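Local coordinates for protein TetR family transcriptional regulator (Streptomyces coelicolor, PDB 6SRN) that probably binds cis-regulatory DNA as a TetR-type transcription factor and holds a small furan-carboxylic acid hormone in a helical ligand-binding domain, at residues Leu110-Ala113 with Ala114-Phe117; Ala179-Phe182 with Gly183-Val187; Asn190-Gln193 with Arg194-Met198; Glu199-Gln202 with Glu203-Leu207. One frame throughout, in Å; residues are numbered along the deposited sequence.

In the fold
All four contacts are local ones, on three helices of the ligand-binding domain: 102-119 (interaction 1), 170-192 (interaction 2) and 197-212 (interaction 4), with interaction 3 forming the turn between the last two. Interactions 1 and 2, their centres about 12 Å apart, both touch the furan ligand; Phe181 joins them, its CZ 3.8 Å from CB of Ala113. Interaction 3 reaches back to interaction 2 through Arg194, whose NH2 lies 2.8 Å from OE1 of Gln185. Interaction 4 packs behind the pocket, Trp201 CE3 standing 3.7 Å from Phe181 CD2. Interactions 2, 3 and 4 also touch the second subunit.

Interaction 1 (Leu110-Ala113 with Ala114-Phe117). With LUB (4-(Hydroxymethyl)-2-propylfuran-3-carboxylic acid), chain B.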
loop_
_atom_site.group_PDB
_atom_site.type_symbol
_atom_site.label_atom_id
_atom_site.label_comp_id
_atom_site.label_asym_id
_atom_site.label_seq_id
_atom_site.Cartn_x
_atom_site.Cartn_y
_atom_site.Cartn_z
ATOM N N LEU A 110 2.711 -10.630 -12.925
ATOM C CA LEU A 110 2.829 -10.269 -11.508
ATOM C C LEU A 110 4.032 -11.004 -10.855
ATOM O O LEU A 110 4.720 -10.451 -9.998
ATOM C CB LEU A 110 1.504 -10.486 -10.744
ATOM C CG LEU A 110 0.390 -9.552 -11.246
ATOM C CD1 LEU A 110 -0.931 -10.019 -10.634
ATOM C CD2 LEU A 110 0.654 -8.093 -10.871
ATOM N N HIS A 111 4.305 -12.219 -11.276
ATOM C CA HIS A 111 5.545 -12.910 -10.876
ATOM C C HIS A 111 6.752 -12.071 -11.244
ATOM O O HIS A 111 7.635 -11.818 -10.411
ATOM C CB HIS A 111 5.565 -14.249 -11.630
ATOM C CG HIS A 111 6.745 -15.116 -11.363
ATOM N ND1 HIS A 111 7.084 -16.146 -12.224
ATOM C CD2 HIS A 111 7.723 -15.066 -10.437
ATOM C CE1 HIS A 111 8.176 -16.758 -11.757
ATOM N NE2 HIS A 111 8.571 -16.131 -10.659
ATOM N N ARG A 112 6.810 -11.617 -12.490
ATOM C CA ARG A 112 7.917 -10.819 -12.930
ATOM C C ARG A 112 7.993 -9.469 -12.181
ATOM O O ARG A 112 9.077 -8.997 -11.849
ATOM C CB ARG A 112 7.815 -10.608 -14.453
ATOM C CG ARG A 112 8.207 -11.831 -15.237
ATOM C CD ARG A 112 8.230 -11.596 -16.727
ATOM N NE ARG A 112 8.340 -12.886 -17.407
ATOM C CZ ARG A 112 8.641 -13.053 -18.684
ATOM N NH1 ARG A 112 8.869 -12.010 -19.467
ATOM N NH2 ARG A 112 8.709 -14.299 -19.172
ATOM N N ALA A 113 6.843 -8.850 -11.914
ATOM C CA ALA A 113 6.842 -7.617 -11.124
ATOM C C ALA A 113 7.410 -7.859 -9.770
ATOM O O ALA A 113 8.133 -6.986 -9.255
ATOM C CB ALA A 113 5.439 -7.083 -11.000
ATOM N N ALA A 114 7.053 -8.962 -9.107
ATOM C CA ALA A 114 7.568 -9.218 -7.762
ATOM C C ALA A 114 9.084 -9.361 -7.730
ATOM O O ALA A 114 9.767 -8.756 -6.874
ATOM C CB ALA A 114 6.895 -10.458 -7.181
ATOM N N GLN A 115 9.642 -10.095 -8.705
ATOM C CA GLN A 115 11.089 -10.250 -8.822
ATOM C C GLN A 115 11.732 -8.902 -9.110
ATOM O O GLN A 115 12.821 -8.595 -8.652
ATOM C CB GLN A 115 11.429 -11.164 -10.025
ATOM C CG GLN A 115 11.058 -12.586 -9.839
ATOM C CD GLN A 115 11.323 -13.381 -11.115
ATOM O OE1 GLN A 115 10.787 -13.076 -12.172
ATOM N NE2 GLN A 115 12.260 -14.292 -11.062
ATOM N N ALA A 116 11.045 -8.074 -9.911
ATOM C CA ALA A 116 11.641 -6.808 -10.317
ATOM C C ALA A 116 11.678 -5.809 -9.139
ATOM O O ALA A 116 12.644 -5.074 -8.961
ATOM C CB ALA A 116 10.904 -6.232 -11.495
ATOM N N PHE A 117 10.586 -5.751 -8.365
ATOM C CA PHE A 117 10.651 -4.957 -7.137
ATOM C C PHE A 117 11.712 -5.494 -6.186
ATOM O O PHE A 117 12.385 -4.717 -5.486
ATOM C CB PHE A 117 9.282 -4.887 -6.445
ATOM C CG PHE A 117 8.302 -3.932 -7.089
ATOM C CD1 PHE A 117 8.555 -2.552 -7.083
ATOM C CD2 PHE A 117 7.123 -4.374 -7.656
ATOM C CE1 PHE A 117 7.608 -1.686 -7.653
ATOM C CE2 PHE A 117 6.213 -3.509 -8.223
ATOM C CZ PHE A 117 6.447 -2.154 -8.223
HETATM C C2 LUB B . 2.358 -1.201 -8.074
HETATM C C4 LUB B . 3.338 0.702 -7.418
HETATM C C5 LUB B . 3.872 -0.293 -6.704
HETATM C C6 LUB B . 1.403 -2.237 -8.506
HETATM O O11 LUB B . 0.809 0.273 -10.034
HETATM C C9 LUB B . 1.507 0.918 -9.210
HETATM O O10 LUB B . 1.489 2.201 -9.168
HETATM C C3 LUB B . 2.331 0.228 -8.236
HETATM C C12 LUB B . 3.930 2.102 -7.349
HETATM O O13 LUB B . 2.867 3.047 -7.085
HETATM O O1 LUB B . 3.193 -1.490 -6.989
HETATM C C7 LUB B . 2.145 -3.176 -9.466
HETATM C C8 LUB B . 1.246 -4.250 -10.027
#
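Four successive i to i+4 backbone hydrogen bonds, from Ala114, Gln115, Ala116 and Phe117 to Leu110, His111, Arg112 and Ala113, keep this stretch regularly helical; the last, Phe117 N to Ala113 O, is 2.9 Å long and nearly straight (173°). On one side of the helix the Gln115 side chain slants across His111. Its chain runs out extended beyond CG, which brings CD to 3.9 Å from His111 NE2 and sets OE1 over one face of the imidazole, toward the rim, with amide and ring planes 22° apart. This is van der Waals contact; the ring is held instead by Glu108, which accepts a hydrogen bond from His111 ND1 and also forms a salt bridge with Arg112. Helix 102-119 belongs to the ligand-binding domain of the TetR fold, and another of its sides forms part of the pocket wall. There Phe117, with CG beside its backbone N (chi1 -77°), carries CZ to 3.5 Å from C5 of the furan, and its CD2 passes 3.2 Å from Ala113 O. Two turns earlier, Leu110 CD2 meets the end of the propyl tail at C8, 4.0 Å away. Between these two pocket residues, Ala113 and Ala114 pack against Phe181 of helix 170-192.

Interaction 2 (Ala179-Phe182 with Gly183-Val187). With LUB (4-(Hydroxymethyl)-2-propylfuran-3-carboxylic acid), chain B.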
loop_
_atom_site.group_PDB
_atom_site.type_symbol
_atom_site.label_atom_id
_atom_site.label_comp_id
_atom_site.label_asym_id
_atom_site.label_seq_id
_atom_site.Cartn_x
_atom_site.Cartn_y
_atom_site.Cartn_z
ATOM N N ALA A 179 -4.307 -3.557 -6.576
ATOM C CA ALA A 179 -4.294 -3.051 -5.191
ATOM C C ALA A 179 -3.710 -4.086 -4.234
ATOM O O ALA A 179 -2.896 -3.746 -3.359
ATOM C CB ALA A 179 -5.687 -2.699 -4.741
ATOM N N ALA A 180 -4.107 -5.345 -4.384
ATOM C CA ALA A 180 -3.580 -6.396 -3.488
ATOM C C ALA A 180 -2.066 -6.588 -3.650
ATOM O O ALA A 180 -1.326 -6.736 -2.668
ATOM C CB ALA A 180 -4.285 -7.655 -3.730
ATOM N N PHE A 181 -1.621 -6.659 -4.902
ATOM C CA PHE A 181 -0.205 -6.798 -5.193
ATOM C C PHE A 181 0.574 -5.577 -4.652
ATOM O O PHE A 181 1.587 -5.702 -3.987
ATOM C CB PHE A 181 0.035 -6.972 -6.701
ATOM C CG PHE A 181 1.472 -7.222 -7.042
ATOM C CD1 PHE A 181 2.366 -6.166 -7.060
ATOM C CD2 PHE A 181 1.951 -8.500 -7.190
ATOM C CE1 PHE A 181 3.700 -6.366 -7.301
ATOM C CE2 PHE A 181 3.295 -8.717 -7.418
ATOM C CZ PHE A 181 4.169 -7.643 -7.506
ATOM N N PHE A 182 0.047 -4.388 -4.918
ATOM C CA PHE A 182 0.648 -3.200 -4.381
ATOM C C PHE A 182 0.838 -3.305 -2.858
ATOM O O PHE A 182 1.880 -2.988 -2.293
ATOM C CB PHE A 182 -0.182 -1.950 -4.687
ATOM C CG PHE A 182 0.302 -0.798 -3.870
ATOM C CD1 PHE A 182 1.498 -0.155 -4.147
ATOM C CD2 PHE A 182 -0.383 -0.430 -2.712
ATOM C CE1 PHE A 182 1.994 0.812 -3.278
ATOM C CE2 PHE A 182 0.101 0.531 -1.873
ATOM C CZ PHE A 182 1.310 1.171 -2.140
ATOM N N GLY A 183 -0.224 -3.721 -2.179
ATOM C CA GLY A 183 -0.174 -3.772 -0.747
ATOM C C GLY A 183 0.834 -4.802 -0.248
ATOM O O GLY A 183 1.628 -4.551 0.664
ATOM N N MET A 184 0.827 -5.973 -0.892
ATOM C CA MET A 184 1.769 -7.049 -0.548
ATOM C C MET A 184 3.219 -6.570 -0.675
ATOM O O MET A 184 4.034 -6.764 0.249
ATOM C CB MET A 184 1.476 -8.257 -1.420
ATOM C CG MET A 184 2.385 -9.411 -1.241
ATOM S SD MET A 184 3.987 -9.256 -2.063
ATOM C CE MET A 184 3.579 -8.951 -3.769
ATOM N N GLN A 185 3.521 -5.920 -1.798
ATOM C CA GLN A 185 4.921 -5.527 -2.015
ATOM C C GLN A 185 5.314 -4.405 -1.053
ATOM O O GLN A 185 6.453 -4.324 -0.639
ATOM C CB GLN A 185 5.210 -5.235 -3.475
ATOM C CG GLN A 185 4.567 -3.961 -4.039
ATOM C CD GLN A 185 5.339 -2.712 -3.642
ATOM O OE1 GLN A 185 6.549 -2.708 -3.511
ATOM N NE2 GLN A 185 4.620 -1.625 -3.460
ATOM N N HIS A 186 4.365 -3.519 -0.739
ATOM C CA HIS A 186 4.613 -2.416 0.174
ATOM C C HIS A 186 4.871 -2.910 1.577
ATOM O O HIS A 186 5.794 -2.449 2.239
ATOM C CB HIS A 186 3.453 -1.442 0.130
ATOM C CG HIS A 186 3.762 -0.159 0.768
ATOM N ND1 HIS A 186 4.500 0.820 0.139
ATOM C CD2 HIS A 186 3.431 0.334 1.982
ATOM C CE1 HIS A 186 4.630 1.848 0.960
ATOM N NE2 HIS A 186 3.951 1.591 2.059
ATOM N N VAL A 187 4.038 -3.856 2.031
ATOM C CA VAL A 187 4.281 -4.420 3.330
ATOM C C VAL A 187 5.656 -5.087 3.384
ATOM O O VAL A 187 6.382 -4.939 4.363
ATOM C CB VAL A 187 3.170 -5.444 3.729
ATOM C CG1 VAL A 187 3.562 -6.275 4.957
ATOM C CG2 VAL A 187 1.803 -4.781 3.898
HETATM C C2 LUB B . 2.358 -1.201 -8.074
HETATM C C4 LUB B . 3.338 0.702 -7.418
HETATM C C5 LUB B . 3.872 -0.293 -6.704
HETATM C C6 LUB B . 1.403 -2.237 -8.506
HETATM O O11 LUB B . 0.809 0.273 -10.034
HETATM C C9 LUB B . 1.507 0.918 -9.210
HETATM O O10 LUB B . 1.489 2.201 -9.168
HETATM C C3 LUB B . 2.331 0.228 -8.236
HETATM C C12 LUB B . 3.930 2.102 -7.349
HETATM O O13 LUB B . 2.867 3.047 -7.085
HETATM O O1 LUB B . 3.193 -1.490 -6.989
HETATM C C7 LUB B . 2.145 -3.176 -9.466
HETATM C C8 LUB B . 1.246 -4.250 -10.027
#
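Phe181 sets its CG anti to the backbone N (chi1 -176°), and Met184 folds back through bends at chi2 and chi3, laying its CE methyl over one face of the Phe181 ring, 3.9 Å from the centroid, in a CH-pi contact. Phe182 sends its ring in a different direction. Phe182 and His186 extend together from the helix as an offset pair, their ring centroids 5.3 Å apart, with little overlap. His186 CB lies over the Phe182 ring, toward its rim. Gln185 turns its amide back to Phe182: NE2 makes a weak hydrogen bond of 3.3 Å (130°) to the carbonyl O of Phe182, which also accepts the backbone N-H of His186. Gln185 OE1 is bonded to Arg194, so the amide has a partner at each end, the one at NE2 weak, which probably favours this orientation. Three side chains then reach the ligand. Phe182 presents its ring edge, CD1 being 3.5 Å from C5 of the furan, Gln185 NE2 approaches that carbon at 3.6 Å, and Phe181 CD1 lies 3.7 Å from the propyl carbon C8. Phe182 and His186 also meet His186 and Phe182 of the second subunit, so this helix combines the ligand pocket with the dimer interface, as in other TetR-family regulators.

Interaction 3 (Asn190-Gln193 with Arg194-Met198); sequences NLHQ and RADIM
This is a turn contact at the surface, where helix 170-192 gives way to helix 197-212, and the side chains of His192 and Asp196 meet across it. A type I' beta turn from His192 to Ala195 reverses the chain, closed by a hydrogen bond of 3.0 Å from Ala195 N to His192 O. Gln193 and Arg194, the two central residues, both have positive phi, as this turn type requires. A type I turn from Arg194 to Ile197 follows, with a 3.1 Å bond from Ile197 N to Arg194 O, and leads into the next helix. The Asp196 carboxylate stands steeply to the His192 imidazole, the planes 77° apart. Asp196 OD2 comes within 3.4 Å of His192 CD2, and Asp196 OD1 lies 3.6 Å from His192 CB. Asp196 CG sits between the backbone N and carbonyl carbon (chi1 67°), turning the carboxylate back toward the preceding helix, where OD1 is hydrogen-bonded to Ser188; OD2 forms a salt bridge with Arg200. Arg194 takes the other course: its chain, extended from CG to NE, runs inward past Phe117, carrying the guanidinium to the pocket residue Gln185. The Arg194 side chain, about 6 Å from the ligand at its nearest, probably helps to position this pocket residue from a second shell. The whole is a tight type I' turn connecting the last two helices of the TetR-type ligand-binding domain.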
loop_
_atom_site.group_PDB
_atom_site.type_symbol
_atom_site.label_atom_id
_atom_site.label_comp_id
_atom_site.label_asym_id
_atom_site.label_seq_id
_atom_site.Cartn_x
_atom_site.Cartn_y
_atom_site.Cartn_z
ATOM N N ASN A 190 8.289 -2.380 3.591
ATOM C CA ASN A 190 8.314 -1.638 4.841
ATOM C C ASN A 190 8.918 -2.477 5.952
ATOM O O ASN A 190 9.717 -1.946 6.757
ATOM C CB ASN A 190 6.909 -1.238 5.287
ATOM C CG ASN A 190 6.291 -0.084 4.499
ATOM O OD1 ASN A 190 5.242 0.388 4.915
ATOM N ND2 ASN A 190 6.905 0.396 3.432
ATOM N N LEU A 191 8.491 -3.747 6.042
ATOM C CA LEU A 191 8.919 -4.592 7.130
ATOM C C LEU A 191 10.226 -5.300 6.899
ATOM O O LEU A 191 11.004 -5.459 7.844
ATOM C CB LEU A 191 7.849 -5.634 7.462
ATOM C CG LEU A 191 6.480 -5.077 7.923
ATOM C CD1 LEU A 191 5.547 -6.252 8.239
ATOM C CD2 LEU A 191 6.631 -4.144 9.108
ATOM N N HIS A 192 10.468 -5.707 5.650
ATOM C CA HIS A 192 11.550 -6.634 5.347
ATOM C C HIS A 192 12.401 -6.285 4.157
ATOM O O HIS A 192 13.195 -7.130 3.689
ATOM C CB HIS A 192 10.976 -8.050 5.174
ATOM C CG HIS A 192 10.175 -8.524 6.345
ATOM N ND1 HIS A 192 10.706 -8.667 7.609
ATOM C CD2 HIS A 192 8.871 -8.863 6.449
ATOM C CE1 HIS A 192 9.764 -9.056 8.449
ATOM N NE2 HIS A 192 8.643 -9.185 7.770
ATOM N N GLN A 193 12.302 -5.061 3.665
ATOM C CA GLN A 193 13.082 -4.598 2.531
ATOM C C GLN A 193 12.930 -5.527 1.290
ATOM O O GLN A 193 13.881 -5.781 0.543
ATOM C CB GLN A 193 14.575 -4.430 2.895
ATOM C CG GLN A 193 14.834 -3.379 3.968
ATOM C CD GLN A 193 14.275 -3.731 5.346
ATOM O OE1 GLN A 193 13.377 -3.046 5.848
ATOM N NE2 GLN A 193 14.809 -4.805 5.976
ATOM N N ARG A 194 11.719 -6.068 1.161
ATOM C CA ARG A 194 11.301 -6.964 0.103
ATOM C C ARG A 194 12.017 -8.313 0.058
ATOM O O ARG A 194 11.839 -9.086 -0.876
ATOM C CB ARG A 194 11.339 -6.272 -1.272
ATOM C CG ARG A 194 10.397 -5.092 -1.435
ATOM C CD ARG A 194 10.252 -4.668 -2.864
ATOM N NE ARG A 194 9.364 -3.498 -2.977
ATOM C CZ ARG A 194 9.789 -2.228 -2.968
ATOM N NH1 ARG A 194 11.056 -1.936 -2.834
ATOM N NH2 ARG A 194 8.916 -1.229 -3.070
ATOM N N ALA A 195 12.704 -8.674 1.127
ATOM C CA ALA A 195 13.487 -9.917 1.129
ATOM C C ALA A 195 12.563 -11.161 0.982
ATOM O O ALA A 195 12.936 -12.155 0.380
ATOM C CB ALA A 195 14.287 -10.023 2.401
ATOM N N ASP A 196 11.371 -11.070 1.552
ATOM C CA ASP A 196 10.409 -12.162 1.604
ATOM C C ASP A 196 9.291 -11.979 0.562
ATOM O O ASP A 196 8.277 -12.668 0.607
ATOM C CB ASP A 196 9.738 -12.273 2.990
ATOM C CG ASP A 196 8.830 -11.082 3.340
ATOM O OD1 ASP A 196 9.071 -9.970 2.802
ATOM O OD2 ASP A 196 7.949 -11.224 4.245
ATOM N N ILE A 197 9.476 -11.109 -0.421
ATOM C CA ILE A 197 8.396 -10.754 -1.334
ATOM C C ILE A 197 7.841 -11.953 -2.086
ATOM O O ILE A 197 6.616 -12.048 -2.302
ATOM C CB ILE A 197 8.814 -9.612 -2.300
ATOM C CG1 ILE A 197 7.606 -9.109 -3.051
ATOM C CG2 ILE A 197 9.921 -10.021 -3.236
ATOM C CD1 ILE A 197 7.862 -7.867 -3.852
ATOM N N MET A 198 8.697 -12.873 -2.497
ATOM C CA MET A 198 8.183 -13.978 -3.315
ATOM C C MET A 198 7.233 -14.902 -2.532
ATOM O O MET A 198 6.203 -15.345 -3.087
ATOM C CB MET A 198 9.330 -14.771 -3.978
ATOM C CG MET A 198 10.250 -13.914 -4.847
ATOM S SD MET A 198 9.479 -12.870 -6.090
ATOM C CE MET A 198 8.795 -14.033 -7.236
#

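Interaction 4 (Glu199-Gln202 with Glu203-Leu207); sequences ERWQ and ELREL
Glu203, Gln202 and Arg205 carry most of this contact, each paired with a residue one turn away on helix 197-212. Glu203 meets Arg200 in a two-pronged salt bridge: the guanidinium comes side-on, NE to OE2 at 2.9 Å and NH2 to OE1 at 3.0 Å, both nearly straight. The oxygens lie close to the guanidinium plane, but the two nitrogens approach from above the carboxylate plane, since the two flat groups are 46° apart. With chi1 at 68°, Glu203 folds its CG back over the preceding turn, 3.4 Å from Arg200 O, and a water donates to both that carbonyl and OE2. OE2 also pairs with Arg175 of the second subunit, while Arg200 has a second acidic partner; the charges thus form a network across the dimer interface.

On another side of the helix, Arg205 spreads its aliphatic part over Trp201. Arg205 CB sits above the six-membered ring of Trp201, 3.7 Å from the centroid, in a CH-pi contact, and Arg205 CD comes to 3.3 Å from Trp201 NE1. A bend at chi3 then turns the guanidinium toward Gln202, whose OE1 accepts a hydrogen bond from Arg205 NE at 2.9 Å and a weak one from NH2. Glu107 takes NH1 in a salt bridge, and a second water accepts from Trp201 NE1. Leu204 CD2 touches the edge of the indole at Trp201 CZ3, 3.8 Å away. Trp201 in turn meets Phe181 edge-to-face, so the buried side of this amphipathic helix backs the ligand pocket. Glu203 and Glu206 reach the partner subunit, consistent with the helical dimer interface of TetR-family regulators.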
loop_
_atom_site.group_PDB
_atom_site.type_symbol
_atom_site.label_atom_id
_atom_site.label_comp_id
_atom_site.label_asym_id
_atom_site.label_seq_id
_atom_site.Cartn_x
_atom_site.Cartn_y
_atom_site.Cartn_z
ATOM N N GLU A 199 7.569 -15.162 -1.254
ATOM C CA GLU A 199 6.707 -15.961 -0.399
ATOM C C GLU A 199 5.413 -15.246 -0.096
ATOM O O GLU A 199 4.385 -15.904 0.064
ATOM C CB GLU A 199 7.432 -16.234 0.932
ATOM C CG GLU A 199 8.733 -16.979 0.861
ATOM C CD GLU A 199 9.913 -16.022 0.979
ATOM O OE1 GLU A 199 10.107 -15.372 -0.024
ATOM O OE2 GLU A 199 10.625 -15.895 2.050
ATOM N N ARG A 200 5.498 -13.941 0.153
ATOM C CA ARG A 200 4.296 -13.167 0.486
ATOM C C ARG A 200 3.377 -13.142 -0.726
ATOM O O ARG A 200 2.150 -13.227 -0.596
ATOM C CB ARG A 200 4.693 -11.760 0.944
ATOM C CG ARG A 200 5.589 -11.688 2.176
ATOM C CD ARG A 200 4.904 -12.093 3.476
ATOM N NE ARG A 200 4.700 -13.525 3.598
ATOM C CZ ARG A 200 5.655 -14.393 3.918
ATOM N NH1 ARG A 200 6.911 -13.999 4.205
ATOM N NH2 ARG A 200 5.348 -15.671 3.966
ATOM N N TRP A 201 3.936 -12.957 -1.918
ATOM C CA TRP A 201 3.123 -12.996 -3.147
ATOM C C TRP A 201 2.522 -14.378 -3.388
ATOM O O TRP A 201 1.369 -14.464 -3.671
ATOM C CB TRP A 201 3.913 -12.485 -4.349
ATOM C CG TRP A 201 3.099 -12.498 -5.609
ATOM C CD1 TRP A 201 3.461 -13.103 -6.779
ATOM C CD2 TRP A 201 1.765 -11.969 -5.806
ATOM N NE1 TRP A 201 2.462 -12.939 -7.695
ATOM C CE2 TRP A 201 1.408 -12.268 -7.138
ATOM C CE3 TRP A 201 0.866 -11.265 -5.002
ATOM C CZ2 TRP A 201 0.170 -11.902 -7.684
ATOM C CZ3 TRP A 201 -0.380 -10.924 -5.524
ATOM C CH2 TRP A 201 -0.697 -11.226 -6.872
ATOM N N GLN A 202 3.302 -15.428 -3.190
ATOM C CA GLN A 202 2.766 -16.775 -3.392
ATOM C C GLN A 202 1.537 -17.032 -2.576
ATOM O O GLN A 202 0.543 -17.535 -3.083
ATOM C CB GLN A 202 3.815 -17.822 -3.091
ATOM C CG GLN A 202 3.338 -19.276 -3.245
ATOM C CD GLN A 202 2.509 -19.501 -4.519
ATOM O OE1 GLN A 202 2.947 -19.171 -5.621
ATOM N NE2 GLN A 202 1.303 -20.103 -4.370
ATOM N N GLU A 203 1.573 -16.663 -1.298
ATOM C CA GLU A 203 0.442 -17.032 -0.451
ATOM C C GLU A 203 -0.804 -16.208 -0.777
ATOM O O GLU A 203 -1.907 -16.685 -0.636
ATOM C CB GLU A 203 0.837 -16.954 1.020
ATOM C CG GLU A 203 1.105 -15.586 1.566
ATOM C CD GLU A 203 1.916 -15.560 2.859
ATOM O OE1 GLU A 203 2.508 -16.584 3.366
ATOM O OE2 GLU A 203 1.981 -14.438 3.392
ATOM N N LEU A 204 -0.630 -14.963 -1.172
ATOM C CA LEU A 204 -1.760 -14.115 -1.530
ATOM C C LEU A 204 -2.275 -14.473 -2.949
ATOM O O LEU A 204 -3.491 -14.560 -3.135
ATOM C CB LEU A 204 -1.302 -12.635 -1.503
ATOM C CG LEU A 204 -2.264 -11.602 -2.101
ATOM C CD1 LEU A 204 -3.582 -11.622 -1.386
ATOM C CD2 LEU A 204 -1.611 -10.209 -2.034
ATOM N N ARG A 205 -1.384 -14.639 -3.909
ATOM C CA ARG A 205 -1.702 -15.048 -5.292
ATOM C C ARG A 205 -2.487 -16.355 -5.284
ATOM O O ARG A 205 -3.472 -16.523 -6.048
ATOM C CB ARG A 205 -0.370 -15.206 -5.978
ATOM C CG ARG A 205 -0.193 -15.670 -7.371
ATOM C CD ARG A 205 1.284 -16.042 -7.336
ATOM N NE ARG A 205 1.463 -17.465 -7.449
ATOM C CZ ARG A 205 1.147 -18.143 -8.537
ATOM N NH1 ARG A 205 0.610 -17.521 -9.594
ATOM N NH2 ARG A 205 1.366 -19.434 -8.581
ATOM N N GLU A 206 -2.126 -17.281 -4.407
ATOM C CA GLU A 206 -2.864 -18.552 -4.371
ATOM C C GLU A 206 -4.350 -18.309 -4.089
ATOM O O GLU A 206 -5.248 -18.904 -4.746
ATOM C CB GLU A 206 -2.226 -19.528 -3.371
ATOM C CG GLU A 206 -2.778 -20.955 -3.486
ATOM C CD GLU A 206 -4.116 -21.198 -2.815
ATOM O OE1 GLU A 206 -4.528 -20.495 -1.853
ATOM O OE2 GLU A 206 -4.783 -22.200 -3.237
ATOM N N LEU A 207 -4.632 -17.425 -3.154
ATOM C CA LEU A 207 -6.025 -17.091 -2.877
ATOM C C LEU A 207 -6.680 -16.348 -4.046
ATOM O O LEU A 207 -7.781 -16.682 -4.478
ATOM C CB LEU A 207 -6.112 -16.192 -1.649
ATOM C CG LEU A 207 -5.566 -16.730 -0.335
ATOM C CD1 LEU A 207 -5.644 -15.650 0.735
ATOM C CD2 LEU A 207 -6.320 -17.964 0.101
HETATM O O HOH W 1 0.888 -12.355 1.881
HETATM O O HOH W 2 1.931 -14.525 -9.969
#